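PDB 2P67: LAO/AO transport system kinase from Escherichia coli, which belongs to the MeaB family of P-loop NTPases and is built around a parallel beta-sheet flanked by helices. Local coordinates for residues 81-92 and 113-124. Residues are numbered along the deposited sequence; the frame is centred on the assembly and turned at random. Where two conformers were deposited one is given.
Sequences IREGLKVAVIAV and LARAEAAFIRPV
Leu113 touches Ile81 and Val89 beside two parallel strands at the edge of a P-loop NTPase sheet: 119-124 is the outermost strand within the chain, and 87-92 lies between it and strand 151-157. With CG anti to the backbone N (chi1 -159°), Leu113 sends its two methyls to different partners, CD1 to Ile81 CD1 at 3.7 Å and CD2 to Val89 CG2 at 4.1 Å. A type I turn then brings up Ala116, whose CB lies 3.5 Å from the same Ile81 CD1. A second type I turn, Ala116 to Ala119, leads into the strand. Ala118 packs its CB against Ile81 CG1, at the last turn of helix 69-82, and its carbonyl opens the pairing by accepting Val87 N. Ala119 CB adds a further contact to Ile81 CD1, from the strand itself. Phe120 N makes a weak bond to Val87 O, but Phe120 O takes Val89 N firmly at 2.8 Å. The Phe120 ring leans away from strand 87-92 onto Leu24 and Met28 of helix 21-32. Ile121 lies beside Val89, on the same face of the sheet. Arg122 is held twice by its backbone, N to Val89 O and O from Ala91 N, both 2.9 Å, while its guanidinium leaves the strand pair for a salt bridge with Glu32. Pro123 fits the edge strand because its nitrogen faces away from strand 87-92; its CA-H still approaches Ala91 O. Val124 N also reaches that oxygen, at 2.8 Å, from 40° out of the carbonyl plane. Val124, which also touches Arg136 and Leu140 of helix 133-146, presses CG2 on Ile90 CG2 at 3.4 Å, tighter than usual van der Waals contact.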
ATOM      1  N   ILE A  81      10.954  27.517  20.059  1.00 28.41           N
ATOM      2  CA  ILE A  81      10.562  28.791  20.670  1.00 30.27           C
ATOM      3  C   ILE A  81      11.793  29.651  20.962  1.00 31.48           C
ATOM      4  O   ILE A  81      11.796  30.853  20.676  1.00 32.20           O
ATOM      5  CB  ILE A  81       9.685  28.584  21.915  1.00 30.97           C
ATOM      6  CG1 ILE A  81       8.291  28.106  21.487  1.00 30.14           C
ATOM      7  CG2 ILE A  81       9.565  29.884  22.739  1.00 30.37           C
ATOM      8  CD1 ILE A  81       7.579  27.338  22.536  1.00 33.97           C
ATOM      9  N   ARG A  82      12.840  29.029  21.490  1.00 32.87           N
ATOM     10  CA  ARG A  82      14.131  29.710  21.647  1.00 34.22           C
ATOM     11  C   ARG A  82      14.658  30.285  20.341  1.00 34.61           C
ATOM     12  O   ARG A  82      15.293  31.334  20.351  1.00 35.31           O
ATOM     13  CB  ARG A  82      15.171  28.791  22.277  1.00 34.22           C
ATOM     14  CG  ARG A  82      15.128  28.786  23.787  1.00 36.59           C
ATOM     15  CD  ARG A  82      16.225  27.918  24.361  1.00 38.91           C
ATOM     16  NE  ARG A  82      15.673  26.649  24.825  1.00 41.53           N
ATOM     17  CZ  ARG A  82      15.992  25.450  24.355  1.00 40.25           C
ATOM     18  NH1 ARG A  82      15.408  24.387  24.867  1.00 40.19           N
ATOM     19  NH2 ARG A  82      16.904  25.301  23.411  1.00 40.65           N
ATOM     20  N   GLU A  83      14.388  29.616  19.216  1.00 34.57           N
ATOM     21  CA  GLU A  83      14.772  30.122  17.892  1.00 35.18           C
ATOM     22  C   GLU A  83      13.889  31.294  17.456  1.00 34.30           C
ATOM     23  O   GLU A  83      14.049  31.818  16.354  1.00 35.12           O
ATOM     24  CB  GLU A  83      14.692  29.019  16.824  1.00 35.62           C
ATOM     25  CG  GLU A  83      15.707  27.869  16.971  1.00 39.80           C
ATOM     26  CD  GLU A  83      17.135  28.265  16.615  1.00 44.39           C
ATOM     27  OE1 GLU A  83      17.349  28.945  15.583  1.00 46.10           O
ATOM     28  OE2 GLU A  83      18.053  27.880  17.372  1.00 47.09           O
ATOM     29  N   GLY A  84      12.940  31.674  18.309  1.00 33.59           N
ATOM     30  CA  GLY A  84      11.991  32.748  18.013  1.00 32.24           C
ATOM     31  C   GLY A  84      10.822  32.332  17.123  1.00 31.75           C
ATOM     32  O   GLY A  84      10.220  33.180  16.457  1.00 31.34           O
ATOM     33  N   LEU A  85      10.497  31.033  17.096  1.00 29.83           N
ATOM     34  CA  LEU A  85       9.381  30.552  16.269  1.00 28.60           C
ATOM     35  C   LEU A  85       8.113  30.317  17.104  1.00 27.54           C
ATOM     36  O   LEU A  85       8.182  30.096  18.314  1.00 27.16           O
ATOM     37  CB  LEU A  85       9.765  29.263  15.508  1.00 28.47           C
ATOM     38  CG  LEU A  85      10.958  29.338  14.535  1.00 29.28           C
ATOM     39  CD1 LEU A  85      11.443  27.935  14.151  1.00 30.79           C
ATOM     40  CD2 LEU A  85      10.616  30.163  13.301  1.00 31.00           C
ATOM     41  N   LYS A  86       6.968  30.365  16.432  1.00 26.55           N
ATOM     42  CA  LYS A  86       5.675  30.058  17.024  1.00 25.37           C
ATOM     43  C   LYS A  86       5.327  28.632  16.591  1.00 24.24           C
ATOM     44  O   LYS A  86       5.315  28.332  15.381  1.00 24.00           O
ATOM     45  CB  LYS A  86       4.610  31.051  16.527  1.00 25.95           C
ATOM     46  CG  LYS A  86       4.866  32.509  16.988  1.00 27.88           C
ATOM     47  CD  LYS A  86       3.953  33.511  16.257  1.00 34.37           C
ATOM     48  CE  LYS A  86       4.424  33.773  14.814  1.00 36.71           C
ATOM     49  NZ  LYS A  86       3.538  34.733  14.068  1.00 40.76           N
ATOM     50  N   VAL A  87       5.075  27.757  17.567  0.50 23.50           N
ATOM     51  CA  VAL A  87       4.787  26.345  17.284  0.50 22.72           C
ATOM     52  C   VAL A  87       3.456  25.880  17.884  0.50 22.12           C
ATOM     53  O   VAL A  87       3.162  26.133  19.061  0.50 21.87           O
ATOM     54  CB  VAL A  87       5.971  25.396  17.702  0.50 22.60           C
ATOM     55  CG1 VAL A  87       6.220  25.442  19.198  0.50 22.86           C
ATOM     56  CG2 VAL A  87       5.734  23.956  17.237  0.50 22.13           C
ATOM     57  N   ALA A  88       2.663  25.206  17.056  1.00 21.29           N
ATOM     58  CA  ALA A  88       1.375  24.639  17.456  1.00 20.85           C
ATOM     59  C   ALA A  88       1.531  23.124  17.446  1.00 21.81           C
ATOM     60  O   ALA A  88       2.244  22.573  16.581  1.00 21.20           O
ATOM     61  CB  ALA A  88       0.271  25.051  16.479  1.00 20.98           C
ATOM     62  N   VAL A  89       0.880  22.469  18.406  1.00 20.42           N
ATOM     63  CA  VAL A  89       0.893  21.002  18.509  1.00 21.42           C
ATOM     64  C   VAL A  89      -0.552  20.479  18.464  1.00 21.67           C
ATOM     65  O   VAL A  89      -1.392  20.883  19.288  1.00 21.96           O
ATOM     66  CB  VAL A  89       1.612  20.533  19.789  1.00 20.82           C
ATOM     67  CG1 VAL A  89       1.595  18.997  19.891  1.00 23.84           C
ATOM     68  CG2 VAL A  89       3.056  20.999  19.772  1.00 21.57           C
ATOM     69  N   ILE A  90      -0.829  19.624  17.482  1.00 21.43           N
ATOM     70  CA  ILE A  90      -2.123  18.973  17.344  1.00 21.32           C
ATOM     71  C   ILE A  90      -1.922  17.525  17.797  1.00 22.21           C
ATOM     72  O   ILE A  90      -1.256  16.743  17.121  1.00 21.54           O
ATOM     73  CB  ILE A  90      -2.638  19.044  15.897  1.00 20.70           C
ATOM     74  CG1 ILE A  90      -2.641  20.509  15.395  1.00 22.36           C
ATOM     75  CG2 ILE A  90      -3.971  18.324  15.755  1.00 21.73           C
ATOM     76  CD1 ILE A  90      -3.477  21.468  16.245  1.00 21.59           C
ATOM     77  N   ALA A  91      -2.486  17.216  18.956  1.00 22.66           N
ATOM     78  CA  ALA A  91      -2.303  15.935  19.646  1.00 24.34           C
ATOM     79  C   ALA A  91      -3.469  14.979  19.357  1.00 25.56           C
ATOM     80  O   ALA A  91      -4.555  15.094  19.935  1.00 25.25           O
ATOM     81  CB  ALA A  91      -2.121  16.187  21.156  1.00 23.84           C
ATOM     82  N   VAL A  92      -3.258  14.059  18.420  1.00 26.48           N
ATOM     83  CA  VAL A  92      -4.352  13.228  17.921  1.00 28.24           C
ATOM     84  C   VAL A  92      -4.484  11.961  18.761  1.00 30.52           C
ATOM     85  O   VAL A  92      -3.493  11.293  19.068  1.00 29.36           O
ATOM     86  CB  VAL A  92      -4.198  12.893  16.419  1.00 28.38           C
ATOM     87  CG1 VAL A  92      -5.364  12.043  15.935  1.00 29.36           C
ATOM     88  CG2 VAL A  92      -4.079  14.191  15.572  1.00 26.42           C
ATOM     89  N   LEU A 113       6.330  23.477  27.595  1.00 41.20           N
ATOM     90  CA  LEU A 113       5.704  23.871  26.326  1.00 39.94           C
ATOM     91  C   LEU A 113       4.318  24.471  26.558  1.00 39.35           C
ATOM     92  O   LEU A 113       3.940  25.448  25.906  1.00 38.48           O
ATOM     93  CB  LEU A 113       5.633  22.681  25.356  1.00 39.51           C
ATOM     94  CG  LEU A 113       5.482  22.967  23.861  1.00 38.67           C
ATOM     95  CD1 LEU A 113       6.567  23.912  23.354  1.00 37.81           C
ATOM     96  CD2 LEU A 113       5.500  21.672  23.055  1.00 37.64           C
ATOM     97  N   ALA A 114       3.579  23.885  27.501  1.00 39.02           N
ATOM     98  CA  ALA A 114       2.259  24.384  27.912  1.00 38.81           C
ATOM     99  C   ALA A 114       2.307  25.818  28.448  1.00 38.78           C
ATOM    100  O   ALA A 114       1.333  26.573  28.333  1.00 39.07           O
ATOM    101  CB  ALA A 114       1.655  23.463  28.949  1.00 39.04           C
ATOM    102  N   ARG A 115       3.442  26.181  29.036  1.00 38.03           N
ATOM    103  CA  ARG A 115       3.617  27.480  29.672  1.00 37.62           C
ATOM    104  C   ARG A 115       4.161  28.521  28.718  1.00 36.87           C
ATOM    105  O   ARG A 115       4.222  29.696  29.060  1.00 36.69           O
ATOM    106  CB  ARG A 115       4.543  27.355  30.879  1.00 37.85           C
ATOM    107  CG  ARG A 115       3.975  26.471  31.984  1.00 40.01           C
ATOM    108  CD  ARG A 115       4.966  26.263  33.125  1.00 42.57           C
ATOM    109  NE  ARG A 115       5.212  27.493  33.875  1.00 44.46           N
ATOM    110  CZ  ARG A 115       5.617  27.531  35.144  1.00 46.50           C
ATOM    111  NH1 ARG A 115       5.806  26.400  35.825  1.00 46.91           N
ATOM    112  NH2 ARG A 115       5.821  28.705  35.737  1.00 45.23           N
ATOM    113  N   ALA A 116       4.567  28.096  27.523  1.00 35.84           N
ATOM    114  CA  ALA A 116       5.135  29.024  26.557  1.00 35.41           C
ATOM    115  C   ALA A 116       4.030  29.769  25.826  1.00 35.08           C
ATOM    116  O   ALA A 116       3.116  29.153  25.289  1.00 34.32           O
ATOM    117  CB  ALA A 116       6.032  28.287  25.575  1.00 35.89           C
ATOM    118  N   GLU A 117       4.105  31.098  25.805  1.00 35.25           N
ATOM    119  CA  GLU A 117       3.075  31.898  25.115  1.00 35.77           C
ATOM    120  C   GLU A 117       3.173  31.792  23.586  1.00 34.54           C
ATOM    121  O   GLU A 117       2.190  32.027  22.873  1.00 34.22           O
ATOM    122  CB  GLU A 117       3.132  33.370  25.563  1.00 37.00           C
ATOM    123  CG  GLU A 117       2.759  33.581  27.039  1.00 40.76           C
ATOM    124  CD  GLU A 117       2.894  35.032  27.497  1.00 46.32           C
ATOM    125  OE1 GLU A 117       3.493  35.857  26.760  1.00 48.70           O
ATOM    126  OE2 GLU A 117       2.397  35.345  28.606  1.00 49.39           O
ATOM    127  N   ALA A 118       4.360  31.421  23.099  1.00 33.48           N
ATOM    128  CA  ALA A 118       4.592  31.229  21.667  1.00 32.78           C
ATOM    129  C   ALA A 118       4.229  29.811  21.212  1.00 31.85           C
ATOM    130  O   ALA A 118       4.470  29.448  20.057  1.00 31.78           O
ATOM    131  CB  ALA A 118       6.053  31.575  21.302  1.00 33.06           C
ATOM    132  N   ALA A 119       3.654  29.019  22.120  1.00 30.64           N
ATOM    133  CA  ALA A 119       3.117  27.701  21.759  1.00 29.37           C
ATOM    134  C   ALA A 119       1.576  27.627  21.872  1.00 29.07           C
ATOM    135  O   ALA A 119       0.916  28.527  22.436  1.00 29.27           O
ATOM    136  CB  ALA A 119       3.792  26.606  22.568  1.00 29.05           C
ATOM    137  N   PHE A 120       1.001  26.564  21.311  1.00 27.03           N
ATOM    138  CA  PHE A 120      -0.442  26.362  21.332  1.00 25.87           C
ATOM    139  C   PHE A 120      -0.643  24.853  21.190  1.00 25.91           C
ATOM    140  O   PHE A 120      -0.224  24.274  20.189  1.00 24.81           O
ATOM    141  CB  PHE A 120      -1.093  27.112  20.150  1.00 25.25           C
ATOM    142  CG  PHE A 120      -2.603  27.174  20.210  1.00 25.72           C
ATOM    143  CD1 PHE A 120      -3.248  28.298  20.747  1.00 25.31           C
ATOM    144  CD2 PHE A 120      -3.381  26.124  19.715  1.00 24.91           C
ATOM    145  CE1 PHE A 120      -4.653  28.370  20.813  1.00 26.53           C
ATOM    146  CE2 PHE A 120      -4.781  26.185  19.764  1.00 25.60           C
ATOM    147  CZ  PHE A 120      -5.423  27.324  20.329  1.00 25.41           C
ATOM    148  N   ILE A 121      -1.288  24.230  22.173  1.00 25.62           N
ATOM    149  CA  ILE A 121      -1.503  22.778  22.166  1.00 25.77           C
ATOM    150  C   ILE A 121      -3.003  22.429  22.144  1.00 25.81           C
ATOM    151  O   ILE A 121      -3.755  22.915  22.991  1.00 25.76           O
ATOM    152  CB  ILE A 121      -0.823  22.100  23.406  1.00 26.18           C
ATOM    153  CG1 ILE A 121       0.653  22.489  23.512  1.00 26.62           C
ATOM    154  CG2 ILE A 121      -0.999  20.575  23.349  1.00 24.98           C
ATOM    155  CD1 ILE A 121       1.212  22.418  24.933  1.00 29.24           C
ATOM    156  N   ARG A 122      -3.433  21.591  21.197  1.00 25.12           N
ATOM    157  CA  ARG A 122      -4.848  21.208  21.089  1.00 25.21           C
ATOM    158  C   ARG A 122      -5.008  19.711  20.797  1.00 25.74           C
ATOM    159  O   ARG A 122      -4.395  19.206  19.858  1.00 25.68           O
ATOM    160  CB  ARG A 122      -5.528  22.032  19.985  1.00 24.89           C
ATOM    161  CG  ARG A 122      -7.048  21.885  19.918  1.00 23.55           C
ATOM    162  CD  ARG A 122      -7.749  22.680  21.032  1.00 23.29           C
ATOM    163  NE  ARG A 122      -9.199  22.558  20.882  1.00 22.72           N
ATOM    164  CZ  ARG A 122     -10.069  23.560  21.035  1.00 25.14           C
ATOM    165  NH1 ARG A 122     -11.361  23.316  20.852  1.00 24.89           N
ATOM    166  NH2 ARG A 122      -9.662  24.801  21.343  1.00 23.17           N
ATOM    167  N   PRO A 123      -5.831  18.995  21.596  1.00 26.71           N
ATOM    168  CA  PRO A 123      -6.115  17.579  21.346  1.00 27.17           C
ATOM    169  C   PRO A 123      -7.207  17.354  20.299  1.00 27.83           C
ATOM    170  O   PRO A 123      -8.157  18.147  20.176  1.00 28.31           O
ATOM    171  CB  PRO A 123      -6.566  17.075  22.723  1.00 27.33           C
ATOM    172  CG  PRO A 123      -7.305  18.292  23.283  1.00 27.38           C
ATOM    173  CD  PRO A 123      -6.493  19.474  22.832  1.00 27.08           C
ATOM    174  N   VAL A 124      -7.080  16.266  19.554  1.00 27.92           N
ATOM    175  CA  VAL A 124      -8.108  15.848  18.616  1.00 29.02           C
ATOM    176  C   VAL A 124      -8.640  14.483  19.064  1.00 30.73           C
ATOM    177  O   VAL A 124      -7.870  13.523  19.134  1.00 29.90           O
ATOM    178  CB  VAL A 124      -7.550  15.759  17.176  1.00 29.47           C
ATOM    179  CG1 VAL A 124      -8.621  15.305  16.219  1.00 29.31           C
ATOM    180  CG2 VAL A 124      -6.981  17.091  16.772  1.00 28.25           C
TER